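Mandelate racemase / muconate lactonizing enzyme family protein (Agrobacterium tumefaciens, PDB 4DXK) belongs to the mandelate racemase subgroup of the enolase superfamily and probably carries out metal-dependent lyase or racemase chemistry. Local coordinates at residues M1-E7 and V20-E26; I28-E33 and I89-I94; C327-H331 and V370-L376. All blocks are in the same frame, centred on the assembly; numbering follows the deposited sequence.

Interaction 1: residues M1-E7 and V20-E26; sequences MKITKLE and VLVHTDE
A classic beta bulge interrupts the antiparallel pairing of this hairpin, with Thr-4 and Lys-5 on one strand both facing His-23 on the other. His-23 uses its backbone at both: its O accepts Thr-4 N at 2.8 Å, while its N gives a hydrogen bond to Lys-5 O. Beyond the bulge the pairing is regular, and Glu-7 and Leu-21 form a hydrogen-bonded pair with two backbone bonds. The imidazole of His-23 lies beside Lys-5 on the same face and points along the sheet to Glu-7, where NE2 donates to OE1 at 2.7 Å. The oxygen is met on its anti side, and carboxylate and ring are tilted 24° from each other. Glu-7 brings OE1 there on an extended chain whose CG stands anti to the backbone N (chi1 171°), and its OE2 forms a salt bridge with Arg-392, so that the carboxylate is gripped at both oxygens. This hairpin of strands 3-11 and 17-24 begins the antiparallel sheet of the enolase-type N-terminal domain, whose helices 38-53 and 79-99 cover the opposite, apolar face. There Val-22 is touched by Ile-3 and Leu-6 of the other strand, CG1 by Ile-3 CG1 at 3.8 Å and CG2 by Leu-6 CD2 at 4.0 Å, Leu-6 and Val-22 lying side by side and pointing the same way. Toward the N terminus Asp-25 meets Lys-2 twice: its N donates to Lys-2 O at 2.9 Å, and its OD1 takes Lys-2 N at 3.0 Å from above the carboxylate plane. Met-1 folds back here, its SD 3.8 Å from Thr-24 OG1, a hydroxyl hydrogen-bonded to Ile-28 O.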
ATOM      1  N   MET A   1      16.557  38.932  30.199  1.00 17.76           N
ATOM      2  CA  MET A   1      17.339  39.802  29.324  1.00 14.65           C
ATOM      3  C   MET A   1      16.639  39.971  27.982  1.00 12.87           C
ATOM      4  O   MET A   1      15.659  39.278  27.689  1.00 13.05           O
ATOM      5  CB  MET A   1      18.781  39.296  29.181  1.00 18.98           C
ATOM      6  CG  MET A   1      19.008  38.244  28.108  1.00 17.16           C
ATOM      7  SD  MET A   1      20.622  37.418  28.223  1.00 17.07           S
ATOM      8  CE  MET A   1      20.238  36.124  29.394  1.00 22.72           C
ATOM      9  N   LYS A   2      17.122  40.929  27.195  1.00 11.10           N
ATOM     10  CA  LYS A   2      16.556  41.252  25.893  1.00 11.55           C
ATOM     11  C   LYS A   2      17.658  41.429  24.867  1.00 11.14           C
ATOM     12  O   LYS A   2      18.741  41.930  25.178  1.00 11.89           O
ATOM     13  CB  LYS A   2      15.748  42.551  25.966  1.00 13.12           C
ATOM     14  CG  LYS A   2      14.528  42.492  26.868  1.00 16.64           C
ATOM     15  CD  LYS A   2      13.819  43.838  26.917  1.00 21.73           C
ATOM     16  CE  LYS A   2      12.474  43.730  27.628  1.00 30.39           C
ATOM     17  NZ  LYS A   2      11.774  45.044  27.710  1.00 38.52           N
ATOM     18  N   ILE A   3      17.357  41.038  23.636  1.00 10.75           N
ATOM     19  CA  ILE A   3      18.248  41.263  22.508  1.00 10.25           C
ATOM     20  C   ILE A   3      18.279  42.756  22.199  1.00 11.17           C
ATOM     21  O   ILE A   3      17.231  43.404  22.097  1.00 11.56           O
ATOM     22  CB  ILE A   3      17.767  40.481  21.276  1.00  8.87           C
ATOM     23  CG1 ILE A   3      17.842  38.972  21.547  1.00 10.27           C
ATOM     24  CG2 ILE A   3      18.571  40.871  20.040  1.00 10.28           C
ATOM     25  CD1 ILE A   3      17.154  38.119  20.497  1.00  9.87           C
ATOM     26  N   THR A   4      19.482  43.306  22.070  1.00 10.49           N
ATOM     27  CA  THR A   4      19.638  44.726  21.789  1.00 10.57           C
ATOM     28  C   THR A   4      20.158  45.004  20.386  1.00 12.08           C
ATOM     29  O   THR A   4      19.839  46.042  19.802  1.00 14.69           O
ATOM     30  CB  THR A   4      20.609  45.372  22.779  1.00 12.15           C
ATOM     31  OG1 THR A   4      21.791  44.566  22.837  1.00 14.32           O
ATOM     32  CG2 THR A   4      19.975  45.489  24.165  1.00 14.04           C
ATOM     33  N   LYS A   5      21.037  44.143  19.878  0.51 12.73           N
ATOM     34  CA  LYS A   5      21.643  44.365  18.563  0.51 12.71           C
ATOM     35  C   LYS A   5      21.859  43.056  17.829  0.51 10.19           C
ATOM     36  O   LYS A   5      22.134  42.029  18.446  0.51 12.66           O
ATOM     37  CB  LYS A   5      23.008  45.051  18.686  0.51 10.81           C
ATOM     38  CG  LYS A   5      23.038  46.317  19.505  0.51 14.23           C
ATOM     39  CD  LYS A   5      24.469  46.750  19.793  0.51 24.74           C
ATOM     40  CE  LYS A   5      25.293  46.849  18.518  0.51 28.59           C
ATOM     41  NZ  LYS A   5      26.658  47.410  18.769  0.51 34.31           N
ATOM     42  N   LEU A   6      21.748  43.105  16.507  1.00 10.95           N
ATOM     43  CA  LEU A   6      22.184  42.008  15.655  1.00 11.12           C
ATOM     44  C   LEU A   6      23.348  42.491  14.829  1.00 10.09           C
ATOM     45  O   LEU A   6      23.261  43.521  14.147  1.00 12.87           O
ATOM     46  CB  LEU A   6      21.088  41.549  14.698  1.00 16.08           C
ATOM     47  CG  LEU A   6      19.855  40.841  15.228  1.00 15.42           C
ATOM     48  CD1 LEU A   6      19.133  40.141  14.070  1.00 13.20           C
ATOM     49  CD2 LEU A   6      20.214  39.864  16.345  1.00 16.71           C
ATOM     50  N   GLU A   7      24.440  41.746  14.878  1.00 10.24           N
ATOM     51  CA  GLU A   7      25.658  42.101  14.169  1.00 11.96           C
ATOM     52  C   GLU A   7      25.989  40.970  13.206  1.00 12.93           C
ATOM     53  O   GLU A   7      25.944  39.796  13.583  1.00 14.82           O
ATOM     54  CB  GLU A   7      26.796  42.306  15.173  1.00 12.08           C
ATOM     55  CG  GLU A   7      28.168  42.481  14.545  1.00 14.62           C
ATOM     56  CD  GLU A   7      29.274  42.594  15.581  1.00 17.37           C
ATOM     57  OE1 GLU A   7      29.021  42.343  16.781  1.00 17.25           O
ATOM     58  OE2 GLU A   7      30.408  42.933  15.197  1.00 16.77           O
ATOM     59  N   VAL A  20      26.883  35.605  12.787  1.00  9.12           N
ATOM     60  CA  VAL A  20      25.797  36.403  13.329  1.00  9.61           C
ATOM     61  C   VAL A  20      26.022  36.493  14.826  1.00 10.29           C
ATOM     62  O   VAL A  20      26.136  35.466  15.511  1.00 11.78           O
ATOM     63  CB  VAL A  20      24.433  35.741  13.041  1.00 10.56           C
ATOM     64  CG1 VAL A  20      23.296  36.501  13.730  1.00 12.22           C
ATOM     65  CG2 VAL A  20      24.187  35.650  11.547  1.00 11.36           C
ATOM     66  N   LEU A  21      26.100  37.714  15.335  1.00  9.91           N
ATOM     67  CA  LEU A  21      26.322  37.951  16.760  1.00 11.64           C
ATOM     68  C   LEU A  21      25.090  38.612  17.348  1.00 10.93           C
ATOM     69  O   LEU A  21      24.617  39.641  16.848  1.00 12.00           O
ATOM     70  CB  LEU A  21      27.568  38.805  17.005  1.00 13.64           C
ATOM     71  CG  LEU A  21      28.909  38.091  16.811  1.00 14.78           C
ATOM     72  CD1 LEU A  21      29.261  37.945  15.344  1.00 18.87           C
ATOM     73  CD2 LEU A  21      30.020  38.809  17.557  1.00 27.87           C
ATOM     74  N   VAL A  22      24.549  37.998  18.388  1.00  9.01           N
ATOM     75  CA  VAL A  22      23.332  38.476  19.023  1.00  9.14           C
ATOM     76  C   VAL A  22      23.714  39.119  20.354  1.00  9.07           C
ATOM     77  O   VAL A  22      24.151  38.435  21.290  1.00  9.76           O
ATOM     78  CB  VAL A  22      22.334  37.321  19.241  1.00  8.41           C
ATOM     79  CG1 VAL A  22      21.081  37.829  19.937  1.00 10.41           C
ATOM     80  CG2 VAL A  22      21.964  36.673  17.912  1.00 10.07           C
ATOM     81  N   HIS A  23      23.593  40.441  20.420  1.00  9.13           N
ATOM     82  CA  HIS A  23      23.953  41.186  21.620  1.00  8.88           C
ATOM     83  C   HIS A  23      22.725  41.336  22.514  1.00  8.73           C
ATOM     84  O   HIS A  23      21.594  41.406  22.018  1.00 10.05           O
ATOM     85  CB  HIS A  23      24.474  42.572  21.248  1.00 10.94           C
ATOM     86  CG  HIS A  23      25.703  42.550  20.401  1.00 11.90           C
ATOM     87  ND1 HIS A  23      26.941  42.913  20.884  1.00 15.46           N
ATOM     88  CD2 HIS A  23      25.889  42.225  19.100  1.00 11.58           C
ATOM     89  CE1 HIS A  23      27.838  42.808  19.918  1.00 16.33           C
ATOM     90  NE2 HIS A  23      27.223  42.392  18.824  1.00 13.59           N
ATOM     91  N   THR A  24      22.952  41.390  23.823  1.00  9.97           N
ATOM     92  CA  THR A  24      21.874  41.519  24.798  1.00 10.37           C
ATOM     93  C   THR A  24      22.135  42.656  25.771  1.00 10.74           C
ATOM     94  O   THR A  24      23.270  43.126  25.923  1.00 11.35           O
ATOM     95  CB  THR A  24      21.685  40.213  25.613  1.00 11.17           C
ATOM     96  OG1 THR A  24      22.874  39.928  26.367  1.00 10.86           O
ATOM     97  CG2 THR A  24      21.373  39.036  24.691  1.00 10.68           C
ATOM     98  N   ASP A  25      21.086  43.075  26.466  1.00 11.92           N
ATOM     99  CA  ASP A  25      21.242  44.134  27.453  1.00 12.64           C
ATOM    100  C   ASP A  25      22.078  43.715  28.661  1.00 14.36           C
ATOM    101  O   ASP A  25      22.555  44.568  29.413  1.00 18.75           O
ATOM    102  CB  ASP A  25      19.898  44.760  27.867  1.00 14.41           C
ATOM    103  CG  ASP A  25      18.863  43.745  28.324  1.00 15.72           C
ATOM    104  OD1 ASP A  25      19.181  42.558  28.541  1.00 13.69           O
ATOM    105  OD2 ASP A  25      17.696  44.172  28.486  1.00 21.58           O
ATOM    106  N   GLU A  26      22.278  42.414  28.829  0.53 13.12           N
ATOM    107  CA  GLU A  26      23.103  41.890  29.911  0.53 13.98           C
ATOM    108  C   GLU A  26      24.576  41.809  29.488  0.53 12.52           C
ATOM    109  O   GLU A  26      25.448  41.476  30.292  0.53 13.15           O
ATOM    110  CB  GLU A  26      22.586  40.510  30.331  0.53 17.99           C
ATOM    111  CG  GLU A  26      23.197  39.947  31.608  0.53 19.05           C
ATOM    112  CD  GLU A  26      22.328  38.881  32.247  0.53 29.04           C
ATOM    113  OE1 GLU A  26      22.884  37.958  32.878  0.53 33.45           O
ATOM    114  OE2 GLU A  26      21.089  38.979  32.128  0.53 28.33           O
TER

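Interaction 2: residues I28-E33 and I89-I94; sequences ITGLGE and IALWDI
The carboxylate of Asp-93 is the flat side-chain group that works across this contact, and it meets the strand through one oxygen: OD2 receives Leu-31 N at 2.9 Å on its anti lone pair, with an N-H...O angle of 155°. Gly-30 CA lies 3.5 Å from the same OD2. The other oxygen, OD1, is taken by the backbone N of Leu-376, so each half of the carboxylate holds a different piece of chain. With CG anti to the backbone N (chi1 -167°), the side chain of Asp-93 carries OD2 past Gly-30 CA to Leu-31 N. Along the rest of the interface the backbone is bare on the helix side, because Gly-30 and Gly-32 have no side chains to stand between strand and helix, and the axes of 30-33 and 89-94 come within 5.6 Å. Gly-30 CA thus makes a CA-H...O contact of 3.4 Å with Ala-90 O, while Ile-94 lays its CG1 against Gly-30 N at 3.4 Å. At one end Ile-28 CG2 rests near Ile-94 CG2, at the other Ile-89 CG2 packs on Leu-31 O. Strand 30-35 is an edge strand of the N-terminal sheet beside 17-24, and helix 79-99 runs roughly antiparallel along it. The carbonyls of Leu-31 and Glu-33 are buried without a hydrogen-bond partner; Leu-31 O receives a CA-H...O contact from Ala-90 CA. Lys-97 of the same helix holds Thr-29 O, but between the two segments the Asp-93 bond is the one hydrogen bond, and burial probably strengthens it.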
ATOM      1  N   ILE A  28      25.758  39.700  27.336  1.00  9.31           N
ATOM      2  CA  ILE A  28      26.044  38.359  26.845  1.00 10.61           C
ATOM      3  C   ILE A  28      25.820  38.346  25.342  1.00  9.22           C
ATOM      4  O   ILE A  28      24.706  38.592  24.874  1.00 10.60           O
ATOM      5  CB  ILE A  28      25.152  37.304  27.503  1.00 10.78           C
ATOM      6  CG1 ILE A  28      25.342  37.320  29.020  1.00 11.80           C
ATOM      7  CG2 ILE A  28      25.475  35.917  26.948  1.00 12.68           C
ATOM      8  CD1 ILE A  28      24.457  36.312  29.749  1.00 15.14           C
ATOM      9  N   THR A  29      26.879  38.065  24.592  1.00  9.42           N
ATOM     10  CA  THR A  29      26.792  38.048  23.139  1.00  9.96           C
ATOM     11  C   THR A  29      26.884  36.622  22.621  1.00 10.69           C
ATOM     12  O   THR A  29      27.856  35.916  22.895  1.00 14.46           O
ATOM     13  CB  THR A  29      27.910  38.881  22.501  1.00 11.86           C
ATOM     14  OG1 THR A  29      27.814  40.230  22.972  1.00 13.06           O
ATOM     15  CG2 THR A  29      27.794  38.886  20.985  1.00 13.16           C
ATOM     16  N   GLY A  30      25.873  36.188  21.876  1.00  8.09           N
ATOM     17  CA  GLY A  30      25.882  34.856  21.300  1.00  8.86           C
ATOM     18  C   GLY A  30      26.471  34.870  19.904  1.00  8.05           C
ATOM     19  O   GLY A  30      26.247  35.807  19.131  1.00  9.70           O
ATOM     20  N   LEU A  31      27.225  33.821  19.584  1.00  8.78           N
ATOM     21  CA  LEU A  31      27.849  33.677  18.276  1.00  9.29           C
ATOM     22  C   LEU A  31      27.232  32.538  17.480  1.00  7.73           C
ATOM     23  O   LEU A  31      27.129  31.408  17.972  1.00  9.09           O
ATOM     24  CB  LEU A  31      29.349  33.430  18.453  1.00 10.14           C
ATOM     25  CG  LEU A  31      30.182  33.137  17.203  1.00  8.96           C
ATOM     26  CD1 LEU A  31      30.162  34.294  16.215  1.00 10.58           C
ATOM     27  CD2 LEU A  31      31.609  32.804  17.615  1.00 10.95           C
ATOM     28  N   GLY A  32      26.813  32.839  16.256  1.00  8.60           N
ATOM     29  CA  GLY A  32      26.327  31.832  15.329  1.00  8.32           C
ATOM     30  C   GLY A  32      27.028  31.980  13.990  1.00  7.58           C
ATOM     31  O   GLY A  32      27.764  32.938  13.763  1.00  8.49           O
ATOM     32  N   GLU A  33      26.769  31.048  13.080  1.00  7.92           N
ATOM     33  CA  GLU A  33      27.510  30.963  11.832  1.00  7.47           C
ATOM     34  C   GLU A  33      26.693  30.207  10.810  1.00  7.11           C
ATOM     35  O   GLU A  33      25.933  29.311  11.163  1.00  8.06           O
ATOM     36  CB  GLU A  33      28.829  30.221  12.092  1.00  9.12           C
ATOM     37  CG  GLU A  33      29.832  30.133  10.950  1.00  9.86           C
ATOM     38  CD  GLU A  33      30.962  29.177  11.314  1.00  9.63           C
ATOM     39  OE1 GLU A  33      32.001  29.623  11.867  1.00  9.78           O
ATOM     40  OE2 GLU A  33      30.778  27.959  11.102  1.00  9.85           O
ATOM     41  N   ILE A  89      21.825  29.222  16.561  1.00  6.91           N
ATOM     42  CA  ILE A  89      23.073  28.805  17.190  1.00  7.73           C
ATOM     43  C   ILE A  89      23.514  29.862  18.219  1.00  7.27           C
ATOM     44  O   ILE A  89      23.917  29.542  19.342  1.00  7.36           O
ATOM     45  CB  ILE A  89      24.179  28.516  16.138  1.00  8.21           C
ATOM     46  CG1 ILE A  89      23.781  27.317  15.272  1.00  8.67           C
ATOM     47  CG2 ILE A  89      25.517  28.257  16.824  1.00  9.42           C
ATOM     48  CD1 ILE A  89      24.594  27.181  13.993  1.00 10.21           C
ATOM     49  N   ALA A  90      23.414  31.134  17.838  1.00  7.22           N
ATOM     50  CA  ALA A  90      23.778  32.222  18.742  1.00  7.32           C
ATOM     51  C   ALA A  90      22.907  32.217  20.003  1.00  7.75           C
ATOM     52  O   ALA A  90      23.398  32.501  21.098  1.00  7.98           O
ATOM     53  CB  ALA A  90      23.672  33.553  18.030  1.00  8.39           C
ATOM     54  N   LEU A  91      21.625  31.882  19.866  1.00  8.33           N
ATOM     55  CA  LEU A  91      20.765  31.791  21.047  1.00  8.35           C
ATOM     56  C   LEU A  91      21.210  30.688  21.995  1.00  7.39           C
ATOM     57  O   LEU A  91      21.201  30.865  23.210  1.00  8.06           O
ATOM     58  CB  LEU A  91      19.295  31.577  20.679  1.00  8.22           C
ATOM     59  CG  LEU A  91      18.621  32.672  19.857  1.00  7.74           C
ATOM     60  CD1 LEU A  91      17.159  32.306  19.649  1.00 11.08           C
ATOM     61  CD2 LEU A  91      18.768  34.041  20.516  1.00 10.11           C
ATOM     62  N   TRP A  92      21.609  29.545  21.444  1.00  7.96           N
ATOM     63  CA  TRP A  92      22.102  28.470  22.299  1.00  7.34           C
ATOM     64  C   TRP A  92      23.391  28.879  23.031  1.00  7.45           C
ATOM     65  O   TRP A  92      23.599  28.521  24.190  1.00  7.96           O
ATOM     66  CB  TRP A  92      22.265  27.174  21.486  1.00  7.19           C
ATOM     67  CG  TRP A  92      20.955  26.491  21.263  1.00  6.75           C
ATOM     68  CD1 TRP A  92      20.145  26.596  20.169  1.00  7.59           C
ATOM     69  CD2 TRP A  92      20.280  25.643  22.188  1.00  7.27           C
ATOM     70  NE1 TRP A  92      19.011  25.843  20.354  1.00  8.65           N
ATOM     71  CE2 TRP A  92      19.066  25.257  21.591  1.00  8.11           C
ATOM     72  CE3 TRP A  92      20.580  25.176  23.474  1.00  9.44           C
ATOM     73  CZ2 TRP A  92      18.154  24.424  22.234  1.00  9.18           C
ATOM     74  CZ3 TRP A  92      19.674  24.351  24.110  1.00 10.69           C
ATOM     75  CH2 TRP A  92      18.476  23.977  23.487  1.00 10.95           C
ATOM     76  N   ASP A  93      24.250  29.631  22.348  1.00  7.81           N
ATOM     77  CA  ASP A  93      25.460  30.179  22.963  1.00  7.65           C
ATOM     78  C   ASP A  93      25.095  31.123  24.123  1.00  8.64           C
ATOM     79  O   ASP A  93      25.657  31.002  25.209  1.00  8.69           O
ATOM     80  CB  ASP A  93      26.271  30.897  21.883  1.00  8.65           C
ATOM     81  CG  ASP A  93      27.685  31.242  22.312  1.00  8.74           C
ATOM     82  OD1 ASP A  93      28.326  30.477  23.078  1.00  9.61           O
ATOM     83  OD2 ASP A  93      28.152  32.304  21.842  1.00  9.43           O
ATOM     84  N   ILE A  94      24.139  32.028  23.910  1.00  7.98           N
ATOM     85  CA  ILE A  94      23.664  32.900  24.992  1.00  8.60           C
ATOM     86  C   ILE A  94      23.120  32.089  26.168  1.00  7.63           C
ATOM     87  O   ILE A  94      23.440  32.370  27.316  1.00  9.00           O
ATOM     88  CB  ILE A  94      22.571  33.870  24.490  1.00  8.60           C
ATOM     89  CG1 ILE A  94      23.189  34.956  23.616  1.00  9.50           C
ATOM     90  CG2 ILE A  94      21.796  34.498  25.647  1.00 10.46           C
ATOM     91  CD1 ILE A  94      22.189  35.687  22.761  1.00  9.57           C
TER

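Interaction 3: residues C327-H331 and V370-L376; sequences CASTH and VPPGAGL
Val-370 sets its CG1 squarely over the imidazole of His-331, 3.4 Å from the ring centroid and 4° off the ring normal, a CH-pi contact. The same methyl touches Thr-330 CG2 at 3.8 Å, the two side chains sliding past each other in opposite directions. One turn back along the helix, Cys-327 projects its sulfur anti to the backbone N (chi1 -180°) into the bend of the loop, with SG 3.6 Å from Pro-371 CD and 3.2 Å from Leu-376 O. Leu-376 reaches back with CD2 to Ala-328 CB, 3.7 Å away. The polar edge is again His-331: NE2 donates to Leu-376 O at 2.9 Å, the acceptor near the ring plane and the donor well above the carbonyl plane. Its ND1 accepts the backbone N of Ala-104, so both ring nitrogens are engaged, consistent with a neutral imidazole carrying its proton on NE2. Gly-375 takes a positive phi (67°), which favours glycine, where the loop turns back. Helix 323-335 follows strand 315-317 of the parallel barrel sheet, and the loop 370-376 that packs on it at both ends carries the chain from the enolase-type C-terminal barrel domain back toward the N-terminal sheet.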
ATOM      1  N   CYS A 327      32.074  23.358  15.938  1.00  9.00           N
ATOM      2  CA  CYS A 327      31.967  23.308  17.381  1.00  9.39           C
ATOM      3  C   CYS A 327      30.547  22.976  17.857  1.00  8.65           C
ATOM      4  O   CYS A 327      30.345  22.072  18.671  1.00  8.51           O
ATOM      5  CB  CYS A 327      32.445  24.626  17.986  1.00  8.75           C
ATOM      6  SG  CYS A 327      32.345  24.628  19.762  1.00 11.60           S
ATOM      7  N   ALA A 328      29.558  23.715  17.372  1.00  8.59           N
ATOM      8  CA  ALA A 328      28.178  23.466  17.776  1.00  8.94           C
ATOM      9  C   ALA A 328      27.721  22.057  17.373  1.00  8.42           C
ATOM     10  O   ALA A 328      26.956  21.403  18.093  1.00  9.00           O
ATOM     11  CB  ALA A 328      27.266  24.535  17.212  1.00 10.59           C
ATOM     12  N   SER A 329      28.203  21.580  16.227  1.00  8.03           N
ATOM     13  CA  SER A 329      27.878  20.220  15.809  1.00  9.36           C
ATOM     14  C   SER A 329      28.479  19.200  16.764  1.00  8.04           C
ATOM     15  O   SER A 329      27.875  18.153  17.039  1.00  8.45           O
ATOM     16  CB  SER A 329      28.377  19.949  14.395  1.00  9.74           C
ATOM     17  OG  SER A 329      27.726  20.802  13.465  1.00  9.75           O
ATOM     18  N   THR A 330      29.689  19.479  17.242  1.00  8.53           N
ATOM     19  CA  THR A 330      30.322  18.591  18.203  1.00  8.44           C
ATOM     20  C   THR A 330      29.526  18.543  19.510  1.00  7.93           C
ATOM     21  O   THR A 330      29.341  17.468  20.074  1.00  7.95           O
ATOM     22  CB  THR A 330      31.800  18.956  18.419  1.00  9.29           C
ATOM     23  OG1 THR A 330      32.482  18.924  17.157  1.00  9.76           O
ATOM     24  CG2 THR A 330      32.471  17.962  19.346  1.00 10.00           C
ATOM     25  N   HIS A 331      29.016  19.688  19.974  1.00  7.83           N
ATOM     26  CA  HIS A 331      28.124  19.676  21.146  1.00  8.47           C
ATOM     27  C   HIS A 331      26.923  18.754  20.909  1.00  7.59           C
ATOM     28  O   HIS A 331      26.564  17.938  21.759  1.00  8.02           O
ATOM     29  CB  HIS A 331      27.607  21.080  21.490  1.00  8.48           C
ATOM     30  CG  HIS A 331      28.609  21.952  22.174  1.00  8.07           C
ATOM     31  ND1 HIS A 331      28.789  21.952  23.542  1.00  9.09           N
ATOM     32  CD2 HIS A 331      29.485  22.857  21.677  1.00  7.89           C
ATOM     33  CE1 HIS A 331      29.736  22.819  23.855  1.00  8.93           C
ATOM     34  NE2 HIS A 331      30.173  23.383  22.741  1.00  8.59           N
ATOM     35  N   VAL A 370      34.518  18.990  22.480  1.00 10.61           N
ATOM     36  CA  VAL A 370      34.299  20.432  22.482  1.00 11.16           C
ATOM     37  C   VAL A 370      35.404  21.190  23.219  1.00 11.04           C
ATOM     38  O   VAL A 370      36.064  20.640  24.105  1.00 11.63           O
ATOM     39  CB  VAL A 370      32.938  20.793  23.116  1.00  9.74           C
ATOM     40  CG1 VAL A 370      31.799  20.221  22.278  1.00 12.58           C
ATOM     41  CG2 VAL A 370      32.850  20.288  24.554  1.00 12.50           C
ATOM     42  N   PRO A 371      35.626  22.467  22.857  1.00 11.27           N
ATOM     43  CA  PRO A 371      36.467  23.293  23.724  1.00 11.80           C
ATOM     44  C   PRO A 371      35.735  23.510  25.044  1.00 11.62           C
ATOM     45  O   PRO A 371      34.507  23.452  25.087  1.00 12.47           O
ATOM     46  CB  PRO A 371      36.583  24.611  22.955  1.00 12.76           C
ATOM     47  CG  PRO A 371      35.364  24.674  22.117  1.00 13.66           C
ATOM     48  CD  PRO A 371      35.005  23.246  21.772  1.00 12.71           C
ATOM     49  N   PRO A 372      36.480  23.751  26.127  1.00 13.52           N
ATOM     50  CA  PRO A 372      35.843  23.912  27.440  1.00 14.04           C
ATOM     51  C   PRO A 372      35.099  25.240  27.580  1.00 14.08           C
ATOM     52  O   PRO A 372      35.396  26.217  26.884  1.00 15.65           O
ATOM     53  CB  PRO A 372      37.032  23.884  28.406  1.00 15.46           C
ATOM     54  CG  PRO A 372      38.168  24.431  27.593  1.00 16.94           C
ATOM     55  CD  PRO A 372      37.946  23.873  26.205  1.00 14.32           C
ATOM     56  N   GLY A 373      34.128  25.268  28.485  1.00 13.39           N
ATOM     57  CA  GLY A 373      33.460  26.509  28.815  1.00 14.49           C
ATOM     58  C   GLY A 373      31.986  26.538  28.477  1.00 11.25           C
ATOM     59  O   GLY A 373      31.434  25.615  27.873  1.00 12.12           O
ATOM     60  N   ALA A 374      31.349  27.629  28.870  1.00 11.57           N
ATOM     61  CA  ALA A 374      29.912  27.792  28.717  1.00 10.29           C
ATOM     62  C   ALA A 374      29.536  28.098  27.270  1.00 10.51           C
ATOM     63  O   ALA A 374      30.320  28.678  26.509  1.00 11.40           O
ATOM     64  CB  ALA A 374      29.429  28.895  29.636  1.00 12.35           C
ATOM     65  N   GLY A 375      28.320  27.721  26.883  1.00  9.14           N
ATOM     66  CA  GLY A 375      27.866  27.943  25.522  1.00  8.77           C
ATOM     67  C   GLY A 375      28.666  27.091  24.553  1.00  8.37           C
ATOM     68  O   GLY A 375      28.867  25.891  24.784  1.00  8.89           O
ATOM     69  N   LEU A 376      29.120  27.711  23.466  1.00  9.14           N
ATOM     70  CA  LEU A 376      29.978  27.033  22.493  1.00  9.04           C
ATOM     71  C   LEU A 376      31.336  26.685  23.074  1.00  8.84           C
ATOM     72  O   LEU A 376      31.931  25.671  22.710  1.00  9.61           O
ATOM     73  CB  LEU A 376      30.221  27.934  21.280  1.00  9.44           C
ATOM     74  CG  LEU A 376      29.038  28.269  20.384  1.00  8.54           C
ATOM     75  CD1 LEU A 376      29.360  29.501  19.533  1.00 10.97           C
ATOM     76  CD2 LEU A 376      28.703  27.071  19.497  1.00 11.02           C
TER

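Interactions 1 and 2 share a sheet: strand 17-24 lies between its hairpin partner 3-11 and the edge strand 30-35, whose Gly-30 and Gly-32 pair with Val-22 and Val-20. Interaction 1 is partly buried and mostly backbone bonding, its terminal end at the surface. Interaction 2 is buried, close glycine-backbone packing with one side-chain bond, while interaction 3, also buried, mixes CH-pi and sulfur contacts with a single imidazole bond to a carbonyl. The Asp-93 carboxylate spans interactions 2 and 3, and Leu-376 CD1 touches Leu-31 O, so N-terminal and barrel domains meet there. Interactions 1 and 3 remain about 8 Å apart at their nearest atoms.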